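Local coordinates for acyl-[acyl-carrier-protein]--UDP-N-acetylglucosamine O-acyltransferase (PDB 1J2Z) that catalyses transfer of a (3R)-hydroxyacyl chain from acyl carrier protein to UDP-N-acetylglucosamine, the first step of lipid A biosynthesis, at residues 159-173 / 176-188. Residues are numbered along the deposited sequence; the frame is centred on the assembly and turned at random.
Sequences VRIAKGCMIAGKSAL and DVPPYCTVEGNRA
Arg160 meets Asp176 where two successive coils of the left-handed parallel beta-helix stack, the hexapeptide-repeat fold of LpxA. Backbone bonds set the register: Val177 N to Arg160 O and Ala162 N to Val177 O bracket a single bridge between Ile161 and Val177, then Met166 N to Cys181 O and Val183 N to Met166 O pair 166-167 with 182-183 in parallel. Both coils also turn the same corner, with type II turns at Ala162-Cys165 and Pro178-Cys181 superposed and joined by Tyr180 N to Lys163 O (2.9 Å).

Arg160 can be followed outward. Its CB lies 3.7 Å from Asp176 OD1, the oxygen that accepts Arg160 N at 2.9 Å; CG and CD skirt the carboxylate. The bend at chi3 (-49°) brings the guanidinium round side-on, so that Arg160 NE (2.9 Å) and Arg160 NH2 (3.1 Å) both reach Asp176 OD2 from one face of the carboxylate. OD2 lies almost in the guanidinium plane, although the two planes are 60° apart. NH2 also bonds Phe247 O, and Ser251 OG bonds OD2, tying this salt bridge to the C-terminal helical region.

Inside the coil, Leu173 CD2 packs 3.6 Å from Val177 CG2, while its CD1 touches Ala188 CB and Val183 CG1. At the turns, Lys163 runs extended beside Tyr180, both heading off in one direction, and Lys163 CE passes 3.5 Å from Tyr180 OH.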
loop_
_atom_site.group_PDB
_atom_site.type_symbol
_atom_site.label_atom_id
_atom_site.label_comp_id
_atom_site.label_asym_id
_atom_site.label_seq_id
_atom_site.Cartn_x
_atom_site.Cartn_y
_atom_site.Cartn_z
ATOM N N VAL A 159 -8.738 -17.530 5.729
ATOM C CA VAL A 159 -8.520 -17.277 7.146
ATOM C C VAL A 159 -9.820 -16.795 7.780
ATOM O O VAL A 159 -10.611 -16.096 7.141
ATOM C CB VAL A 159 -7.426 -16.214 7.376
ATOM C CG1 VAL A 159 -7.490 -15.691 8.813
ATOM C CG2 VAL A 159 -6.057 -16.823 7.111
ATOM N N ARG A 160 -10.049 -17.178 9.031
ATOM C CA ARG A 160 -11.253 -16.752 9.733
ATOM C C ARG A 160 -10.872 -16.064 11.034
ATOM O O ARG A 160 -10.098 -16.601 11.820
ATOM C CB ARG A 160 -12.156 -17.949 10.037
ATOM C CG ARG A 160 -12.653 -18.716 8.813
ATOM C CD ARG A 160 -13.527 -19.883 9.256
ATOM N NE ARG A 160 -12.863 -20.644 10.308
ATOM C CZ ARG A 160 -13.489 -21.210 11.334
ATOM N NH1 ARG A 160 -14.807 -21.107 11.451
ATOM N NH2 ARG A 160 -12.793 -21.864 12.254
ATOM N N ILE A 161 -11.403 -14.867 11.249
ATOM C CA ILE A 161 -11.130 -14.122 12.472
ATOM C C ILE A 161 -12.459 -13.996 13.203
ATOM O O ILE A 161 -13.417 -13.425 12.674
ATOM C CB ILE A 161 -10.572 -12.721 12.159
ATOM C CG1 ILE A 161 -9.282 -12.857 11.351
ATOM C CG2 ILE A 161 -10.308 -11.958 13.455
ATOM C CD1 ILE A 161 -8.811 -11.550 10.739
ATOM N N ALA A 162 -12.518 -14.539 14.414
ATOM C CA ALA A 162 -13.746 -14.510 15.196
ATOM C C ALA A 162 -14.026 -13.149 15.812
ATOM O O ALA A 162 -13.227 -12.218 15.698
ATOM C CB ALA A 162 -13.693 -15.586 16.287
ATOM N N LYS A 163 -15.176 -13.055 16.467
ATOM C CA LYS A 163 -15.631 -11.834 17.119
ATOM C C LYS A 163 -14.660 -11.252 18.142
ATOM O O LYS A 163 -13.947 -11.981 18.826
ATOM C CB LYS A 163 -16.974 -12.104 17.805
ATOM C CG LYS A 163 -17.510 -10.956 18.649
ATOM C CD LYS A 163 -18.754 -11.406 19.419
ATOM C CE LYS A 163 -19.405 -10.255 20.168
ATOM N NZ LYS A 163 -20.595 -10.718 20.943
ATOM N N GLY A 164 -14.645 -9.926 18.223
ATOM C CA GLY A 164 -13.813 -9.221 19.181
ATOM C C GLY A 164 -12.306 -9.335 19.106
ATOM O O GLY A 164 -11.628 -9.093 20.104
ATOM N N CYS A 165 -11.765 -9.680 17.943
ATOM C CA CYS A 165 -10.319 -9.806 17.809
ATOM C C CYS A 165 -9.624 -8.525 17.387
ATOM O O CYS A 165 -10.216 -7.643 16.762
ATOM C CB CYS A 165 -9.965 -10.905 16.808
ATOM S SG CYS A 165 -10.266 -12.574 17.401
ATOM N N MET A 166 -8.351 -8.427 17.745
ATOM C CA MET A 166 -7.549 -7.274 17.375
ATOM C C MET A 166 -6.293 -7.781 16.691
ATOM O O MET A 166 -5.586 -8.627 17.234
ATOM C CB MET A 166 -7.167 -6.453 18.607
ATOM C CG MET A 166 -6.404 -5.177 18.273
ATOM S SD MET A 166 -6.105 -4.147 19.723
ATOM C CE MET A 166 -7.700 -3.320 19.880
ATOM N N ILE A 167 -6.021 -7.271 15.496
ATOM C CA ILE A 167 -4.836 -7.676 14.755
ATOM C C ILE A 167 -3.935 -6.462 14.566
ATOM O O ILE A 167 -4.342 -5.464 13.969
ATOM C CB ILE A 167 -5.212 -8.239 13.375
ATOM C CG1 ILE A 167 -6.291 -9.303 13.534
ATOM C CG2 ILE A 167 -3.984 -8.847 12.702
ATOM C CD1 ILE A 167 -6.715 -9.908 12.237
ATOM N N ALA A 168 -2.714 -6.552 15.081
ATOM C CA ALA A 168 -1.753 -5.458 14.975
ATOM C C ALA A 168 -1.394 -5.147 13.526
ATOM O O ALA A 168 -1.483 -6.008 12.656
ATOM C CB ALA A 168 -0.489 -5.798 15.760
ATOM N N GLY A 169 -0.979 -3.912 13.273
ATOM C CA GLY A 169 -0.608 -3.522 11.928
ATOM C C GLY A 169 0.607 -4.274 11.415
ATOM O O GLY A 169 1.356 -4.862 12.191
ATOM N N LYS A 170 0.796 -4.252 10.098
ATOM C CA LYS A 170 1.919 -4.925 9.451
ATOM C C LYS A 170 2.030 -6.422 9.731
ATOM O O LYS A 170 3.116 -6.990 9.663
ATOM C CB LYS A 170 3.238 -4.238 9.823
ATOM C CG LYS A 170 3.542 -3.006 8.987
ATOM C CD LYS A 170 4.908 -2.439 9.323
ATOM C CE LYS A 170 5.355 -1.429 8.278
ATOM N NZ LYS A 170 5.591 -2.075 6.954
ATOM N N SER A 171 0.912 -7.067 10.038
ATOM C CA SER A 171 0.944 -8.500 10.297
ATOM C C SER A 171 0.602 -9.259 9.022
ATOM O O SER A 171 0.067 -8.692 8.067
ATOM C CB SER A 171 -0.070 -8.879 11.378
ATOM O OG SER A 171 0.163 -8.174 12.580
ATOM N N ALA A 172 0.926 -10.546 9.017
ATOM C CA ALA A 172 0.626 -11.429 7.900
ATOM C C ALA A 172 -0.016 -12.629 8.586
ATOM O O ALA A 172 0.673 -13.424 9.224
ATOM C CB ALA A 172 1.909 -11.840 7.179
ATOM N N LEU A 173 -1.335 -12.745 8.474
ATOM C CA LEU A 173 -2.064 -13.828 9.131
ATOM C C LEU A 173 -2.439 -14.967 8.190
ATOM O O LEU A 173 -3.115 -14.759 7.177
ATOM C CB LEU A 173 -3.323 -13.265 9.802
ATOM C CG LEU A 173 -4.162 -14.190 10.688
ATOM C CD1 LEU A 173 -3.322 -14.703 11.868
ATOM C CD2 LEU A 173 -5.376 -13.417 11.202
ATOM N N ASP A 176 -6.492 -19.156 11.550
ATOM C CA ASP A 176 -7.694 -18.658 12.210
ATOM C C ASP A 176 -7.409 -18.110 13.600
ATOM O O ASP A 176 -6.482 -18.556 14.282
ATOM C CB ASP A 176 -8.735 -19.772 12.329
ATOM C CG ASP A 176 -9.248 -20.241 10.985
ATOM O OD1 ASP A 176 -8.859 -19.660 9.947
ATOM O OD2 ASP A 176 -10.053 -21.195 10.972
ATOM N N VAL A 177 -8.222 -17.151 14.023
ATOM C CA VAL A 177 -8.066 -16.545 15.335
ATOM C C VAL A 177 -9.368 -16.656 16.122
ATOM O O VAL A 177 -10.395 -16.118 15.714
ATOM C CB VAL A 177 -7.682 -15.060 15.220
ATOM C CG1 VAL A 177 -7.454 -14.479 16.605
ATOM C CG2 VAL A 177 -6.434 -14.910 14.354
ATOM N N PRO A 178 -9.335 -17.352 17.270
ATOM C CA PRO A 178 -10.513 -17.537 18.120
ATOM C C PRO A 178 -10.995 -16.216 18.709
ATOM O O PRO A 178 -10.244 -15.241 18.770
ATOM C CB PRO A 178 -10.013 -18.509 19.183
ATOM C CG PRO A 178 -8.584 -18.084 19.353
ATOM C CD PRO A 178 -8.135 -17.920 17.913
ATOM N N PRO A 179 -12.254 -16.169 19.161
ATOM C CA PRO A 179 -12.811 -14.942 19.735
ATOM C C PRO A 179 -12.034 -14.237 20.847
ATOM O O PRO A 179 -11.399 -14.867 21.694
ATOM C CB PRO A 179 -14.220 -15.363 20.174
ATOM C CG PRO A 179 -14.142 -16.843 20.299
ATOM C CD PRO A 179 -13.251 -17.254 19.165
ATOM N N TYR A 180 -12.085 -12.909 20.801
ATOM C CA TYR A 180 -11.448 -12.039 21.783
ATOM C C TYR A 180 -9.924 -12.100 21.907
ATOM O O TYR A 180 -9.371 -11.714 22.937
ATOM C CB TYR A 180 -12.094 -12.280 23.150
ATOM C CG TYR A 180 -13.595 -12.077 23.131
ATOM C CD1 TYR A 180 -14.472 -13.160 23.205
ATOM C CD2 TYR A 180 -14.138 -10.797 23.006
ATOM C CE1 TYR A 180 -15.856 -12.969 23.153
ATOM C CE2 TYR A 180 -15.511 -10.596 22.955
ATOM C CZ TYR A 180 -16.363 -11.682 23.028
ATOM O OH TYR A 180 -17.722 -11.470 22.969
ATOM N N CYS A 181 -9.244 -12.565 20.863
ATOM C CA CYS A 181 -7.787 -12.650 20.895
ATOM C C CYS A 181 -7.106 -11.514 20.146
ATOM O O CYS A 181 -7.663 -10.954 19.208
ATOM C CB CYS A 181 -7.314 -13.972 20.290
ATOM S SG CYS A 181 -7.805 -15.414 21.219
ATOM N N THR A 182 -5.897 -11.174 20.578
ATOM C CA THR A 182 -5.116 -10.134 19.924
ATOM C C THR A 182 -4.002 -10.865 19.186
ATOM O O THR A 182 -3.393 -11.787 19.727
ATOM C CB THR A 182 -4.498 -9.159 20.937
ATOM O OG1 THR A 182 -3.654 -9.879 21.843
ATOM C CG2 THR A 182 -5.583 -8.450 21.712
ATOM N N VAL A 183 -3.747 -10.459 17.950
ATOM C CA VAL A 183 -2.726 -11.091 17.124
ATOM C C VAL A 183 -1.705 -10.075 16.623
ATOM O O VAL A 183 -2.004 -8.886 16.505
ATOM C CB VAL A 183 -3.373 -11.793 15.914
ATOM C CG1 VAL A 183 -2.308 -12.432 15.034
ATOM C CG2 VAL A 183 -4.353 -12.845 16.401
ATOM N N GLU A 184 -0.502 -10.557 16.320
ATOM C CA GLU A 184 0.570 -9.694 15.838
ATOM C C GLU A 184 1.737 -10.516 15.290
ATOM O O GLU A 184 1.913 -11.677 15.660
ATOM C CB GLU A 184 1.052 -8.809 16.987
ATOM C CG GLU A 184 2.206 -7.886 16.653
ATOM C CD GLU A 184 2.569 -6.980 17.816
ATOM O OE1 GLU A 184 2.951 -7.503 18.886
ATOM O OE2 GLU A 184 2.465 -5.744 17.659
ATOM N N GLY A 185 2.525 -9.912 14.404
ATOM C CA GLY A 185 3.677 -10.601 13.846
ATOM C C GLY A 185 3.577 -10.909 12.368
ATOM O O GLY A 185 2.476 -11.020 11.827
ATOM N N ASN A 186 4.724 -11.044 11.705
ATOM C CA ASN A 186 4.712 -11.354 10.283
ATOM C C ASN A 186 3.872 -12.614 10.192
ATOM O O ASN A 186 2.718 -12.556 9.782
ATOM C CB ASN A 186 6.123 -11.603 9.754
ATOM C CG ASN A 186 6.252 -11.263 8.280
ATOM O OD1 ASN A 186 5.578 -11.849 7.432
ATOM N ND2 ASN A 186 7.116 -10.303 7.969
ATOM N N ARG A 187 4.435 -13.753 10.580
ATOM C CA ARG A 187 3.648 -14.975 10.579
ATOM C C ARG A 187 2.906 -14.852 11.908
ATOM O O ARG A 187 3.297 -15.434 12.920
ATOM C CB ARG A 187 4.550 -16.209 10.558
ATOM C CG ARG A 187 3.907 -17.397 9.858
ATOM C CD ARG A 187 4.874 -18.553 9.623
ATOM N NE ARG A 187 4.987 -19.447 10.774
ATOM C CZ ARG A 187 5.728 -19.207 11.850
ATOM N NH1 ARG A 187 6.440 -18.091 11.939
ATOM N NH2 ARG A 187 5.751 -20.087 12.842
ATOM N N ALA A 188 1.850 -14.044 11.883
ATOM C CA ALA A 188 1.017 -13.736 13.043
ATOM C C ALA A 188 0.679 -14.875 14.002
ATOM O O ALA A 188 0.428 -16.006 13.584
ATOM C CB ALA A 188 -0.270 -13.066 12.571
#